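Local coordinates for protein DnaJ homolog subfamily C member 10 (Mus musculus, PDB 3APQ) that reduces disulfide bonds in the endoplasmic reticulum, serving both the correct folding of proteins and the degradation of misfolded ones, and interacts with the Hsp70 chaperone HSPA5, at residues F45-V54 / E69-Y80. Numbering follows the deposited sequence.
Sequences FLKINRAYEV and EKGLEDNQGGQY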
loop_
_atom_site.group_PDB
_atom_site.type_symbol
_atom_site.label_atom_id
_atom_site.label_comp_id
_atom_site.label_asym_id
_atom_site.label_seq_id
_atom_site.Cartn_x
_atom_site.Cartn_y
_atom_site.Cartn_z
ATOM N N PHE A 45 -10.568 8.657 -18.334
ATOM C CA PHE A 45 -9.611 8.246 -17.306
ATOM C C PHE A 45 -9.434 9.286 -16.183
ATOM O O PHE A 45 -9.208 8.937 -14.993
ATOM C CB PHE A 45 -8.267 7.880 -17.927
ATOM C CG PHE A 45 -7.340 7.140 -16.990
ATOM C CD1 PHE A 45 -7.699 5.882 -16.508
ATOM C CD2 PHE A 45 -6.150 7.693 -16.574
ATOM C CE1 PHE A 45 -6.857 5.189 -15.631
ATOM C CE2 PHE A 45 -5.298 7.010 -15.703
ATOM C CZ PHE A 45 -5.643 5.766 -15.244
ATOM N N LEU A 46 -9.448 10.560 -16.560
ATOM C CA LEU A 46 -9.387 11.652 -15.572
ATOM C C LEU A 46 -10.492 11.446 -14.495
ATOM O O LEU A 46 -10.231 11.622 -13.308
ATOM C CB LEU A 46 -9.545 13.028 -16.274
ATOM C CG LEU A 46 -8.362 13.595 -17.076
ATOM C CD1 LEU A 46 -8.582 15.050 -17.358
ATOM C CD2 LEU A 46 -7.075 13.444 -16.335
ATOM N N LYS A 47 -11.707 11.088 -14.926
ATOM C CA LYS A 47 -12.829 10.904 -13.997
ATOM C C LYS A 47 -12.591 9.725 -13.068
ATOM O O LYS A 47 -12.899 9.808 -11.902
ATOM C CB LYS A 47 -14.137 10.643 -14.724
ATOM C CG LYS A 47 -14.665 11.813 -15.586
ATOM C CD LYS A 47 -15.789 11.421 -16.616
ATOM C CE LYS A 47 -17.008 10.659 -15.997
ATOM N NZ LYS A 47 -16.818 9.135 -15.875
ATOM N N ILE A 48 -12.080 8.623 -13.619
ATOM C CA ILE A 48 -11.791 7.420 -12.800
ATOM C C ILE A 48 -10.657 7.770 -11.839
ATOM O O ILE A 48 -10.682 7.412 -10.662
ATOM C CB ILE A 48 -11.368 6.185 -13.698
ATOM C CG1 ILE A 48 -12.487 5.628 -14.549
ATOM C CG2 ILE A 48 -10.776 5.054 -12.863
ATOM C CD1 ILE A 48 -13.877 6.088 -14.174
ATOM N N ASN A 49 -9.602 8.424 -12.356
ATOM C CA ASN A 49 -8.482 8.821 -11.483
ATOM C C ASN A 49 -8.907 9.743 -10.328
ATOM O O ASN A 49 -8.446 9.576 -9.208
ATOM C CB ASN A 49 -7.322 9.473 -12.270
ATOM C CG ASN A 49 -6.026 9.488 -11.458
ATOM O OD1 ASN A 49 -5.583 8.448 -10.930
ATOM N ND2 ASN A 49 -5.463 10.664 -11.287
ATOM N N ARG A 50 -9.805 10.701 -10.607
ATOM C CA ARG A 50 -10.279 11.655 -9.601
ATOM C C ARG A 50 -11.033 10.913 -8.499
ATOM O O ARG A 50 -10.810 11.185 -7.292
ATOM C CB ARG A 50 -11.172 12.711 -10.291
ATOM C CG ARG A 50 -11.869 13.661 -9.440
ATOM C CD ARG A 50 -12.599 14.663 -10.419
ATOM N NE ARG A 50 -13.345 15.675 -9.688
ATOM C CZ ARG A 50 -14.576 15.513 -9.226
ATOM N NH1 ARG A 50 -15.212 14.374 -9.441
ATOM N NH2 ARG A 50 -15.174 16.495 -8.540
ATOM N N ALA A 51 -11.892 9.984 -8.920
ATOM C CA ALA A 51 -12.577 9.031 -7.988
ATOM C C ALA A 51 -11.591 8.277 -7.094
ATOM O O ALA A 51 -11.698 8.304 -5.855
ATOM C CB ALA A 51 -13.448 8.056 -8.757
ATOM N N TYR A 52 -10.655 7.578 -7.726
ATOM C CA TYR A 52 -9.622 6.849 -6.997
ATOM C C TYR A 52 -8.864 7.759 -6.022
ATOM O O TYR A 52 -8.602 7.378 -4.874
ATOM C CB TYR A 52 -8.637 6.075 -7.932
ATOM C CG TYR A 52 -7.521 5.497 -7.127
ATOM C CD1 TYR A 52 -7.775 4.457 -6.194
ATOM C CD2 TYR A 52 -6.203 6.007 -7.233
ATOM C CE1 TYR A 52 -6.725 3.940 -5.362
ATOM C CE2 TYR A 52 -5.160 5.483 -6.439
ATOM C CZ TYR A 52 -5.435 4.465 -5.511
ATOM O OH TYR A 52 -4.425 4.001 -4.709
ATOM N N GLU A 53 -8.476 8.960 -6.443
ATOM C CA GLU A 53 -7.692 9.794 -5.515
ATOM C C GLU A 53 -8.475 10.256 -4.282
ATOM O O GLU A 53 -7.901 10.566 -3.223
ATOM C CB GLU A 53 -6.994 10.951 -6.231
ATOM C CG GLU A 53 -6.058 10.413 -7.330
ATOM C CD GLU A 53 -4.933 11.327 -7.707
ATOM O OE1 GLU A 53 -5.147 12.565 -7.805
ATOM O OE2 GLU A 53 -3.816 10.782 -7.917
ATOM N N VAL A 54 -9.790 10.309 -4.402
ATOM C CA VAL A 54 -10.570 10.682 -3.228
ATOM C C VAL A 54 -10.754 9.431 -2.316
ATOM O O VAL A 54 -10.490 9.472 -1.100
ATOM C CB VAL A 54 -11.906 11.346 -3.607
ATOM C CG1 VAL A 54 -12.887 11.321 -2.371
ATOM C CG2 VAL A 54 -11.642 12.784 -4.132
ATOM N N GLU A 69 -19.481 15.470 -3.041
ATOM C CA GLU A 69 -18.300 16.106 -3.635
ATOM C C GLU A 69 -17.982 17.489 -3.057
ATOM O O GLU A 69 -17.335 18.314 -3.699
ATOM C CB GLU A 69 -18.507 16.218 -5.161
ATOM C CG GLU A 69 -18.520 14.854 -5.858
ATOM C CD GLU A 69 -18.193 14.920 -7.344
ATOM O OE1 GLU A 69 -17.863 16.029 -7.850
ATOM O OE2 GLU A 69 -18.267 13.859 -8.007
ATOM N N LYS A 70 -18.436 17.736 -1.837
ATOM C CA LYS A 70 -18.231 19.015 -1.192
ATOM C C LYS A 70 -16.734 19.400 -1.201
ATOM O O LYS A 70 -15.870 18.546 -0.911
ATOM C CB LYS A 70 -18.770 18.920 0.243
ATOM C CG LYS A 70 -18.635 20.220 0.995
ATOM C CD LYS A 70 -18.935 19.988 2.452
ATOM C CE LYS A 70 -19.150 21.310 3.127
ATOM N NZ LYS A 70 -19.427 21.035 4.568
ATOM N N GLY A 71 -16.439 20.651 -1.582
ATOM C CA GLY A 71 -15.067 21.141 -1.618
ATOM C C GLY A 71 -14.165 20.586 -2.727
ATOM O O GLY A 71 -13.006 21.018 -2.856
ATOM N N LEU A 72 -14.678 19.663 -3.550
ATOM C CA LEU A 72 -13.910 19.141 -4.704
ATOM C C LEU A 72 -14.028 20.088 -5.892
ATOM O O LEU A 72 -14.968 20.862 -5.959
ATOM C CB LEU A 72 -14.409 17.740 -5.098
ATOM C CG LEU A 72 -14.477 16.656 -4.018
ATOM C CD1 LEU A 72 -14.736 15.301 -4.675
ATOM C CD2 LEU A 72 -13.161 16.635 -3.214
ATOM N N GLU A 73 -13.065 20.037 -6.807
ATOM C CA GLU A 73 -13.160 20.768 -8.079
ATOM C C GLU A 73 -13.389 19.795 -9.231
ATOM O O GLU A 73 -12.935 18.624 -9.189
ATOM C CB GLU A 73 -11.897 21.581 -8.313
ATOM C CG GLU A 73 -11.615 22.437 -7.117
ATOM C CD GLU A 73 -10.215 22.988 -7.104
ATOM O OE1 GLU A 73 -9.234 22.202 -7.212
ATOM O OE2 GLU A 73 -10.113 24.220 -6.951
ATOM N N ASP A 74 -14.102 20.262 -10.258
ATOM C CA ASP A 74 -14.387 19.415 -11.416
ATOM C C ASP A 74 -13.105 18.937 -12.122
ATOM O O ASP A 74 -13.066 17.831 -12.644
ATOM C CB ASP A 74 -15.320 20.122 -12.407
ATOM C CG ASP A 74 -16.776 20.141 -11.923
ATOM O OD1 ASP A 74 -17.100 19.461 -10.919
ATOM O OD2 ASP A 74 -17.608 20.836 -12.536
ATOM N N ASN A 75 -12.060 19.755 -12.118
ATOM C CA ASN A 75 -10.826 19.362 -12.817
ATOM C C ASN A 75 -9.665 18.836 -11.951
ATOM O O ASN A 75 -8.566 18.668 -12.482
ATOM C CB ASN A 75 -10.289 20.513 -13.688
ATOM C CG ASN A 75 -9.877 21.713 -12.857
ATOM O OD1 ASN A 75 -10.337 21.870 -11.715
ATOM N ND2 ASN A 75 -9.000 22.551 -13.399
ATOM N N GLN A 76 -9.878 18.604 -10.653
ATOM C CA GLN A 76 -8.834 18.011 -9.802
ATOM C C GLN A 76 -8.697 16.500 -10.123
ATOM O O GLN A 76 -9.533 15.929 -10.850
ATOM C CB GLN A 76 -9.148 18.238 -8.316
ATOM C CG GLN A 76 -10.179 17.267 -7.784
ATOM C CD GLN A 76 -10.445 17.423 -6.296
ATOM O OE1 GLN A 76 -10.726 18.533 -5.807
ATOM N NE2 GLN A 76 -10.368 16.310 -5.571
ATOM N N GLY A 77 -7.641 15.857 -9.622
ATOM C CA GLY A 77 -7.374 14.442 -9.964
ATOM C C GLY A 77 -6.945 14.283 -11.417
ATOM O O GLY A 77 -7.275 13.295 -12.083
ATOM N N GLY A 78 -6.183 15.252 -11.919
ATOM C CA GLY A 78 -5.788 15.250 -13.326
ATOM C C GLY A 78 -4.414 14.676 -13.631
ATOM O O GLY A 78 -4.019 14.610 -14.802
ATOM N N GLN A 79 -3.669 14.282 -12.600
ATOM C CA GLN A 79 -2.279 13.880 -12.820
ATOM C C GLN A 79 -2.190 12.381 -12.660
ATOM O O GLN A 79 -2.274 11.884 -11.547
ATOM C CB GLN A 79 -1.383 14.555 -11.807
ATOM C CG GLN A 79 -1.194 16.032 -12.044
ATOM C CD GLN A 79 -0.285 16.634 -10.995
ATOM O OE1 GLN A 79 0.914 16.320 -10.951
ATOM N NE2 GLN A 79 -0.848 17.498 -10.121
ATOM N N TYR A 80 -2.062 11.658 -13.765
ATOM C CA TYR A 80 -2.019 10.219 -13.662
ATOM C C TYR A 80 -0.650 9.764 -14.143
ATOM O O TYR A 80 0.114 10.533 -14.678
ATOM C CB TYR A 80 -3.187 9.511 -14.386
ATOM C CG TYR A 80 -3.355 9.899 -15.836
ATOM C CD1 TYR A 80 -2.540 9.355 -16.823
ATOM C CD2 TYR A 80 -4.329 10.844 -16.215
ATOM C CE1 TYR A 80 -2.675 9.745 -18.144
ATOM C CE2 TYR A 80 -4.491 11.230 -17.536
ATOM C CZ TYR A 80 -3.671 10.678 -18.498
ATOM O OH TYR A 80 -3.820 11.045 -19.797
HETATM O O HOH W 1 -9.293 13.949 -6.809
HETATM O O HOH W 2 -4.182 14.063 -10.030
#
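In the J domain, helix 41-55 is flanked by the irregular chain after helix 58-67, and the R50 side chain runs out from beside Q76 and G77 to E73 and E69. CG lies anti to the backbone N (chi1 173°) and the chain is extended to NE, which carries its aliphatic part past the Q76 carbonyl. R50 NE (3.0 Å) and R50 NH2 (3.2 Å) both donate to E73 O from the same face of that carbonyl. R50 NH2 also forms a salt bridge to E69 OE1 at 2.8 Å, in the guanidinium plane but from above the carboxylate. A methionine in place of R50 would probably leave the E69 carboxylate without its cationic mate and E73 O without these two side-chain donors. Helix 41-55 follows the HPD loop and packs antiparallel against helix 16-30, as in the helical hairpin of J domains, with F45 on A27 and N49 on F23. G77 comes so close to R50, 4.0 Å between the CA atoms, that a side chain there would clash. N49 ND2 donates to G77 O at 3.3 Å from above the carbonyl plane. Farther along, the edge of F45 meets the face of Y80, planes at 83°, with F45 CE2 3.5 Å from Y80 CG; L46 CD2 touches the edge of the Y80 ring, whose hydroxyl bonds H42. One water joins R50 O to Q76 NE2, another E53 OE1 to Q79 N.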